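Local coordinates for cytolethal distending toxin protein C (Haemophilus ducreyi, PDB 1SR4) that forms part of a three-protein bacterial genotoxin with the A and B proteins, and probably serves as a lectin-like subunit that binds carbohydrate, at residues R19-S24 with S43-L48; V31-Y36 with F68-A73. One frame throughout, in Å; residues are numbered along the deposited sequence.

Interaction 1 of 2, residues R19-S24 with S43-L48; sequences RISLRS and STHWEL
Thr-44 meets Ser-21 at the entry to a short antiparallel pairing within the beta-trefoil domain. Ser-21 OG donates to Thr-44 O at 2.7 Å, from above the carbonyl plane; water 2 probably donates to the same oxygen and accepts from Leu-22 N. Serine suits this place, its small OG also accepting from Phe-150 N. His-45 points its ring edge at Arg-19: NH1 donates to ND1 at 3.0 Å, lying in both planes although guanidinium and ring are turned 51° apart. Bends at chi2 and chi3 (76° and 65°) turn the arginine chain alongside the ring and bring NH1 to its edge. Since NE2 binds Phe-150 O, the ring is probably the neutral tautomer with its proton on NE2. Trp-46 N donates to Ile-20 O at 3.0 Å, and Ile-20 N returns a bond to Trp-46 O at 2.9 Å. On one face, Ile-20 CG1 lies 4.1 Å from Trp-46 CB. Glu-47, the non-hydrogen-bonded partner of Arg-19, meets it through water 1, which accepts from NH2 and donates to OE2; OE1 bridges to Lys-69. Leu-48 CD1 packs on Ile-20 CD1. The chemistry implies a divided pairing, greasy on the Ile-20 face and polar on that of Arg-19.

Interaction 2 of 2, residues V31-Y36 with F68-A73; sequences VKNDHY and FKVVGA
Asn-33 and Val-70 are the nearest backbone positions, their CA atoms 7.1 Å apart, so a loop and the turn that follows strand 64-69 meet mainly through side chains, an Asx turn at Asn-33 facing a type II beta turn from Val-70 to Ala-73. Asn-33 OD1 accepts from His-35 N at 3.0 Å in the carbonyl plane, on a lone pair; asparagine fits because its short amide can curl back onto its own chain. Chi1 of 65° tucks CG between the backbone N and carbonyl carbon, which makes that return possible. The amide's ND2 weakly donates to water 3, which also accepts from Val-71 N. Val-70 wedges its two branches into this loop: CG2 rests on Asn-33 CB at 3.9 Å, and CG1 presses on His-35 CB at 3.6 Å and on Tyr-36 CE2. His-35 spreads one ring face over Ala-73, whose CB makes a CH-pi contact 4.0 Å from the centroid, a place for a small methyl. Gly-72, at the turn's third position, has the positive phi that glycine tolerates easily. Lys-69 braces the turn from its own side, NZ donating to Val-70 O and Ala-73 O. Tyr-36 OH gives its proton to Val-71 O at 2.5 Å, from above the carbonyl plane.

How the interactions relate
Interaction 1 is largely buried, with Arg-19 and Glu-47 partly exposed, and pairs neighbouring strands of the sheet; interaction 2 is partly buried and joins the 31-36 loop to the turn after strand 64-69, farther from the chain centre. They share a border: Leu-22 O probably accepts from Val-31 N, and Ser-43 O from Asn-33 N, so the 31-36 loop is stitched to both segments of interaction 1. Trp-46 is common ground, touched by Asn-33 and Val-70, with its NE1 bonded to Val-31 O. Lys-69 of interaction 2 forms a salt bridge with Glu-47 of interaction 1. Between strands a reciprocal pair of backbone bonds is joined by side-chain bonds and apolar packing, while interaction 2 relies on side chains, a bound water and one tyrosine hydroxyl. Only interaction 1 also reaches the toxin's other subunits.

Interaction 1 of 2, residues R19-S24 with S43-L48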
ATOM      1  N   ARG C  19      -3.858 -13.331   0.260  1.00 10.29           N
ATOM      2  CA  ARG C  19      -3.389 -14.223   1.308  1.00 10.06           C
ATOM      3  C   ARG C  19      -2.692 -13.379   2.385  1.00  9.97           C
ATOM      4  O   ARG C  19      -1.936 -12.475   2.056  1.00  9.51           O
ATOM      5  CB  ARG C  19      -2.385 -15.215   0.723  1.00 10.76           C
ATOM      6  CG  ARG C  19      -2.004 -16.344   1.655  1.00 11.64           C
ATOM      7  CD  ARG C  19      -3.128 -17.366   1.717  1.00 13.58           C
ATOM      8  NE  ARG C  19      -3.323 -18.013   0.421  1.00 12.19           N
ATOM      9  CZ  ARG C  19      -2.595 -19.034  -0.021  1.00 16.23           C
ATOM     10  NH1 ARG C  19      -1.611 -19.536   0.727  1.00 13.79           N
ATOM     11  NH2 ARG C  19      -2.857 -19.564  -1.211  1.00 14.40           N
ATOM     12  N   ILE C  20      -2.943 -13.671   3.660  1.00  7.99           N
ATOM     13  CA  ILE C  20      -2.312 -12.919   4.744  1.00  9.45           C
ATOM     14  C   ILE C  20      -2.032 -13.819   5.943  1.00 11.01           C
ATOM     15  O   ILE C  20      -2.461 -14.986   5.984  1.00 10.77           O
ATOM     16  CB  ILE C  20      -3.260 -11.824   5.309  1.00  9.32           C
ATOM     17  CG1 ILE C  20      -4.438 -12.522   6.008  1.00 11.32           C
ATOM     18  CG2 ILE C  20      -3.774 -10.902   4.188  1.00  7.46           C
ATOM     19  CD1 ILE C  20      -5.333 -11.616   6.854  1.00 12.27           C
ATOM     20  N   SER C  21      -1.292 -13.273   6.903  1.00  8.69           N
ATOM     21  CA  SER C  21      -1.105 -13.931   8.180  1.00  9.61           C
ATOM     22  C   SER C  21      -1.604 -12.802   9.092  1.00 11.60           C
ATOM     23  O   SER C  21      -1.365 -11.627   8.814  1.00 11.47           O
ATOM     24  CB  SER C  21       0.350 -14.287   8.486  1.00  8.85           C
ATOM     25  OG  SER C  21       0.644 -15.612   8.049  1.00 10.13           O
ATOM     26  N   LEU C  22      -2.335 -13.161  10.138  1.00 11.75           N
ATOM     27  CA  LEU C  22      -2.887 -12.193  11.074  1.00 11.89           C
ATOM     28  C   LEU C  22      -2.088 -12.309  12.359  1.00 10.44           C
ATOM     29  O   LEU C  22      -2.103 -13.358  12.994  1.00 10.55           O
ATOM     30  CB  LEU C  22      -4.359 -12.532  11.325  1.00 11.72           C
ATOM     31  CG  LEU C  22      -5.211 -11.618  12.208  1.00 13.84           C
ATOM     32  CD1 LEU C  22      -5.223 -10.193  11.661  1.00 12.32           C
ATOM     33  CD2 LEU C  22      -6.638 -12.179  12.242  1.00 12.98           C
ATOM     34  N   ARG C  23      -1.402 -11.233  12.742  1.00  7.62           N
ATOM     35  CA  ARG C  23      -0.569 -11.245  13.934  1.00  9.72           C
ATOM     36  C   ARG C  23      -0.920 -10.175  14.968  1.00 10.03           C
ATOM     37  O   ARG C  23      -1.206  -9.036  14.628  1.00 10.61           O
ATOM     38  CB  ARG C  23       0.912 -11.040  13.562  1.00  8.98           C
ATOM     39  CG  ARG C  23       1.550 -12.116  12.695  1.00  9.74           C
ATOM     40  CD  ARG C  23       2.978 -11.723  12.357  1.00  8.84           C
ATOM     41  NE  ARG C  23       3.641 -12.658  11.454  1.00  8.51           N
ATOM     42  CZ  ARG C  23       4.518 -13.588  11.835  1.00 10.08           C
ATOM     43  NH1 ARG C  23       4.850 -13.717  13.117  1.00  9.51           N
ATOM     44  NH2 ARG C  23       5.073 -14.389  10.926  1.00  8.33           N
ATOM     45  N   SER C  24      -0.869 -10.551  16.234  1.00  9.64           N
ATOM     46  CA  SER C  24      -1.096  -9.591  17.310  1.00  9.40           C
ATOM     47  C   SER C  24       0.165  -8.735  17.318  1.00  9.69           C
ATOM     48  O   SER C  24       1.268  -9.276  17.239  1.00  8.56           O
ATOM     49  CB  SER C  24      -1.190 -10.312  18.656  1.00  8.57           C
ATOM     50  OG  SER C  24      -0.933  -9.406  19.720  1.00  9.51           O
ATOM     51  N   SER C  43      -0.894 -23.397   8.169  1.00 14.12           N
ATOM     52  CA  SER C  43      -1.681 -23.247   9.379  1.00 14.77           C
ATOM     53  C   SER C  43      -1.669 -21.790   9.847  1.00 14.37           C
ATOM     54  O   SER C  43      -2.431 -21.421  10.743  1.00 14.59           O
ATOM     55  CB  SER C  43      -1.143 -24.147  10.493  1.00 16.97           C
ATOM     56  OG  SER C  43       0.163 -23.766  10.872  1.00 20.25           O
ATOM     57  N   THR C  44      -0.800 -20.969   9.251  1.00 12.28           N
ATOM     58  CA  THR C  44      -0.715 -19.554   9.625  1.00 10.68           C
ATOM     59  C   THR C  44      -1.307 -18.636   8.558  1.00 11.03           C
ATOM     60  O   THR C  44      -1.303 -17.404   8.717  1.00  9.55           O
ATOM     61  CB  THR C  44       0.742 -19.094   9.861  1.00  9.72           C
ATOM     62  OG1 THR C  44       1.470 -19.187   8.628  1.00 10.92           O
ATOM     63  CG2 THR C  44       1.430 -19.956  10.923  1.00  9.60           C
ATOM     64  N   HIS C  45      -1.819 -19.236   7.479  1.00  9.82           N
ATOM     65  CA  HIS C  45      -2.407 -18.482   6.366  1.00  9.81           C
ATOM     66  C   HIS C  45      -3.927 -18.378   6.413  1.00 11.05           C
ATOM     67  O   HIS C  45      -4.614 -19.309   6.847  1.00  9.57           O
ATOM     68  CB  HIS C  45      -2.062 -19.125   5.012  1.00  8.96           C
ATOM     69  CG  HIS C  45      -0.616 -19.043   4.635  1.00  9.63           C
ATOM     70  ND1 HIS C  45      -0.195 -19.061   3.324  1.00  9.95           N
ATOM     71  CD2 HIS C  45       0.506 -18.974   5.390  1.00 11.59           C
ATOM     72  CE1 HIS C  45       1.126 -19.010   3.285  1.00 11.83           C
ATOM     73  NE2 HIS C  45       1.577 -18.958   4.524  1.00 12.68           N
ATOM     74  N   TRP C  46      -4.425 -17.242   5.931  1.00 10.48           N
ATOM     75  CA  TRP C  46      -5.852 -16.959   5.825  1.00 11.45           C
ATOM     76  C   TRP C  46      -6.066 -16.188   4.542  1.00 11.96           C
ATOM     77  O   TRP C  46      -5.168 -15.465   4.080  1.00 14.33           O
ATOM     78  CB  TRP C  46      -6.348 -16.068   6.964  1.00 10.06           C
ATOM     79  CG  TRP C  46      -6.117 -16.631   8.321  1.00 12.07           C
ATOM     80  CD1 TRP C  46      -5.056 -16.390   9.141  1.00 13.57           C
ATOM     81  CD2 TRP C  46      -6.979 -17.528   9.026  1.00 11.64           C
ATOM     82  NE1 TRP C  46      -5.210 -17.082  10.323  1.00 13.15           N
ATOM     83  CE2 TRP C  46      -6.384 -17.786  10.275  1.00 11.96           C
ATOM     84  CE3 TRP C  46      -8.203 -18.132   8.722  1.00  9.51           C
ATOM     85  CZ2 TRP C  46      -6.970 -18.631  11.226  1.00 11.97           C
ATOM     86  CZ3 TRP C  46      -8.785 -18.960   9.658  1.00 12.57           C
ATOM     87  CH2 TRP C  46      -8.170 -19.202  10.900  1.00 11.40           C
ATOM     88  N   GLU C  47      -7.251 -16.352   3.968  1.00 11.52           N
ATOM     89  CA  GLU C  47      -7.642 -15.613   2.781  1.00 12.57           C
ATOM     90  C   GLU C  47      -8.559 -14.533   3.333  1.00 13.31           C
ATOM     91  O   GLU C  47      -9.467 -14.819   4.126  1.00 11.19           O
ATOM     92  CB  GLU C  47      -8.410 -16.506   1.806  1.00 14.57           C
ATOM     93  CG  GLU C  47      -7.558 -17.661   1.289  1.00 18.52           C
ATOM     94  CD  GLU C  47      -8.341 -18.625   0.423  1.00 22.12           C
ATOM     95  OE1 GLU C  47      -9.587 -18.668   0.552  1.00 21.50           O
ATOM     96  OE2 GLU C  47      -7.704 -19.352  -0.370  1.00 20.53           O
ATOM     97  N   LEU C  48      -8.322 -13.292   2.926  1.00 12.46           N
ATOM     98  CA  LEU C  48      -9.128 -12.199   3.420  1.00 13.14           C
ATOM     99  C   LEU C  48     -10.279 -11.963   2.462  1.00 12.77           C
ATOM    100  O   LEU C  48     -10.050 -11.601   1.325  1.00 12.82           O
ATOM    101  CB  LEU C  48      -8.269 -10.932   3.545  1.00 12.58           C
ATOM    102  CG  LEU C  48      -8.958  -9.704   4.158  1.00 15.72           C
ATOM    103  CD1 LEU C  48      -9.230  -9.974   5.643  1.00 15.23           C
ATOM    104  CD2 LEU C  48      -8.060  -8.457   4.009  1.00 17.24           C
TER
HETATM  105  O   HOH W   1      -5.711 -18.197  -1.729  1.00 23.34           O
HETATM  106  O   HOH W   2      -2.029 -15.788  10.765  1.00  9.14           O

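Interaction 2 of 2, residues V31-Y36 with F68-A73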
ATOM      1  N   VAL C  31      -2.239 -15.866  14.132  1.00 12.31           N
ATOM      2  CA  VAL C  31      -3.419 -16.611  14.558  1.00 13.43           C
ATOM      3  C   VAL C  31      -3.395 -17.829  13.645  1.00 15.62           C
ATOM      4  O   VAL C  31      -3.214 -17.691  12.431  1.00 14.31           O
ATOM      5  CB  VAL C  31      -4.711 -15.791  14.334  1.00 13.66           C
ATOM      6  CG1 VAL C  31      -5.932 -16.610  14.715  1.00 12.14           C
ATOM      7  CG2 VAL C  31      -4.656 -14.501  15.182  1.00 10.93           C
ATOM      8  N   LYS C  32      -3.540 -19.018  14.219  1.00 14.85           N
ATOM      9  CA  LYS C  32      -3.483 -20.242  13.426  1.00 16.93           C
ATOM     10  C   LYS C  32      -4.819 -20.947  13.250  1.00 17.42           C
ATOM     11  O   LYS C  32      -5.759 -20.724  14.016  1.00 15.86           O
ATOM     12  CB  LYS C  32      -2.503 -21.230  14.063  1.00 19.34           C
ATOM     13  CG  LYS C  32      -1.024 -20.849  13.950  1.00 23.61           C
ATOM     14  CD  LYS C  32      -0.181 -21.984  14.531  1.00 28.15           C
ATOM     15  CE  LYS C  32       1.301 -21.853  14.200  1.00 30.35           C
ATOM     16  NZ  LYS C  32       2.044 -23.077  14.642  1.00 30.94           N
ATOM     17  N   ASN C  33      -4.908 -21.780  12.214  1.00 18.64           N
ATOM     18  CA  ASN C  33      -6.117 -22.555  12.000  1.00 18.99           C
ATOM     19  C   ASN C  33      -5.726 -24.003  12.281  1.00 20.47           C
ATOM     20  O   ASN C  33      -4.549 -24.345  12.310  1.00 19.32           O
ATOM     21  CB  ASN C  33      -6.684 -22.370  10.578  1.00 18.51           C
ATOM     22  CG  ASN C  33      -5.768 -22.898   9.487  1.00 18.65           C
ATOM     23  OD1 ASN C  33      -5.589 -24.104   9.338  1.00 19.33           O
ATOM     24  ND2 ASN C  33      -5.193 -21.987   8.707  1.00 19.59           N
ATOM     25  N   ASP C  34      -6.722 -24.843  12.495  1.00 22.84           N
ATOM     26  CA  ASP C  34      -6.514 -26.247  12.820  1.00 26.21           C
ATOM     27  C   ASP C  34      -6.641 -27.166  11.609  1.00 25.29           C
ATOM     28  O   ASP C  34      -6.558 -28.384  11.736  1.00 25.51           O
ATOM     29  CB  ASP C  34      -7.543 -26.646  13.882  1.00 31.82           C
ATOM     30  CG  ASP C  34      -8.867 -25.882  13.730  1.00 37.00           C
ATOM     31  OD1 ASP C  34      -8.886 -24.638  13.929  1.00 39.89           O
ATOM     32  OD2 ASP C  34      -9.887 -26.526  13.405  1.00 40.11           O
ATOM     33  N   HIS C  35      -6.834 -26.582  10.435  1.00 24.38           N
ATOM     34  CA  HIS C  35      -6.999 -27.377   9.232  1.00 24.39           C
ATOM     35  C   HIS C  35      -5.691 -27.987   8.750  1.00 24.77           C
ATOM     36  O   HIS C  35      -5.688 -28.976   8.014  1.00 24.49           O
ATOM     37  CB  HIS C  35      -7.606 -26.531   8.120  1.00 25.32           C
ATOM     38  CG  HIS C  35      -8.034 -27.329   6.928  1.00 28.55           C
ATOM     39  ND1 HIS C  35      -9.169 -28.115   6.928  1.00 29.69           N
ATOM     40  CD2 HIS C  35      -7.472 -27.480   5.706  1.00 28.91           C
ATOM     41  CE1 HIS C  35      -9.286 -28.715   5.756  1.00 29.33           C
ATOM     42  NE2 HIS C  35      -8.269 -28.347   4.996  1.00 28.65           N
ATOM     43  N   TYR C  36      -4.574 -27.399   9.151  1.00 23.16           N
ATOM     44  CA  TYR C  36      -3.285 -27.928   8.746  1.00 23.78           C
ATOM     45  C   TYR C  36      -2.480 -28.256   9.988  1.00 25.47           C
ATOM     46  O   TYR C  36      -2.756 -27.738  11.064  1.00 25.84           O
ATOM     47  CB  TYR C  36      -2.535 -26.897   7.897  1.00 21.72           C
ATOM     48  CG  TYR C  36      -3.206 -26.572   6.574  1.00 19.51           C
ATOM     49  CD1 TYR C  36      -2.994 -27.368   5.451  1.00 17.29           C
ATOM     50  CD2 TYR C  36      -4.068 -25.476   6.454  1.00 17.89           C
ATOM     51  CE1 TYR C  36      -3.622 -27.087   4.237  1.00 18.58           C
ATOM     52  CE2 TYR C  36      -4.712 -25.186   5.238  1.00 19.35           C
ATOM     53  CZ  TYR C  36      -4.481 -26.003   4.133  1.00 16.68           C
ATOM     54  OH  TYR C  36      -5.137 -25.763   2.944  1.00 17.50           O
ATOM     55  N   PHE C  68     -12.039 -14.378   7.811  1.00 10.15           N
ATOM     56  CA  PHE C  68     -10.691 -14.875   7.597  1.00 10.18           C
ATOM     57  C   PHE C  68     -10.930 -16.343   7.245  1.00 11.37           C
ATOM     58  O   PHE C  68     -11.319 -17.140   8.099  1.00 11.64           O
ATOM     59  CB  PHE C  68      -9.868 -14.726   8.876  1.00  9.33           C
ATOM     60  CG  PHE C  68      -9.765 -13.298   9.357  1.00 11.74           C
ATOM     61  CD1 PHE C  68      -9.028 -12.361   8.643  1.00 11.08           C
ATOM     62  CD2 PHE C  68     -10.470 -12.876  10.483  1.00 11.88           C
ATOM     63  CE1 PHE C  68      -8.996 -11.016   9.044  1.00 11.76           C
ATOM     64  CE2 PHE C  68     -10.442 -11.537  10.885  1.00 11.88           C
ATOM     65  CZ  PHE C  68      -9.706 -10.611  10.165  1.00 10.37           C
ATOM     66  N   LYS C  69     -10.702 -16.684   5.980  1.00 11.17           N
ATOM     67  CA  LYS C  69     -10.936 -18.034   5.474  1.00 11.49           C
ATOM     68  C   LYS C  69      -9.698 -18.908   5.341  1.00 12.50           C
ATOM     69  O   LYS C  69      -8.626 -18.452   4.941  1.00 13.52           O
ATOM     70  CB  LYS C  69     -11.639 -17.937   4.113  1.00 13.06           C
ATOM     71  CG  LYS C  69     -11.954 -19.269   3.438  1.00 12.84           C
ATOM     72  CD  LYS C  69     -12.466 -19.032   2.017  1.00 14.11           C
ATOM     73  CE  LYS C  69     -12.560 -20.338   1.216  1.00 14.78           C
ATOM     74  NZ  LYS C  69     -11.250 -21.057   1.191  1.00 11.49           N
ATOM     75  N   VAL C  70      -9.872 -20.178   5.674  1.00 12.84           N
ATOM     76  CA  VAL C  70      -8.815 -21.170   5.593  1.00 12.78           C
ATOM     77  C   VAL C  70      -8.543 -21.459   4.123  1.00 11.58           C
ATOM     78  O   VAL C  70      -9.465 -21.523   3.307  1.00 12.37           O
ATOM     79  CB  VAL C  70      -9.240 -22.502   6.281  1.00 12.39           C
ATOM     80  CG1 VAL C  70      -8.185 -23.582   6.058  1.00 10.96           C
ATOM     81  CG2 VAL C  70      -9.442 -22.268   7.783  1.00 13.69           C
ATOM     82  N   VAL C  71      -7.278 -21.630   3.783  1.00  9.32           N
ATOM     83  CA  VAL C  71      -6.931 -21.935   2.407  1.00 11.61           C
ATOM     84  C   VAL C  71      -7.444 -23.336   2.048  1.00 10.74           C
ATOM     85  O   VAL C  71      -7.179 -24.297   2.766  1.00 11.64           O
ATOM     86  CB  VAL C  71      -5.401 -21.919   2.208  1.00  9.88           C
ATOM     87  CG1 VAL C  71      -5.046 -22.383   0.796  1.00 11.21           C
ATOM     88  CG2 VAL C  71      -4.857 -20.500   2.460  1.00 12.00           C
ATOM     89  N   GLY C  72      -8.178 -23.441   0.947  1.00 13.96           N
ATOM     90  CA  GLY C  72      -8.679 -24.735   0.503  1.00 16.09           C
ATOM     91  C   GLY C  72      -9.871 -25.349   1.241  1.00 18.56           C
ATOM     92  O   GLY C  72     -10.213 -26.510   0.993  1.00 19.19           O
ATOM     93  N   ALA C  73     -10.517 -24.594   2.128  1.00 17.45           N
ATOM     94  CA  ALA C  73     -11.668 -25.129   2.858  1.00 16.57           C
ATOM     95  C   ALA C  73     -12.702 -24.050   3.166  1.00 18.27           C
ATOM     96  O   ALA C  73     -12.374 -22.863   3.282  1.00 16.40           O
ATOM     97  CB  ALA C  73     -11.207 -25.774   4.153  1.00 15.03           C
TER
HETATM   98  O   HOH W   3      -5.033 -21.657   5.724  1.00 11.80           O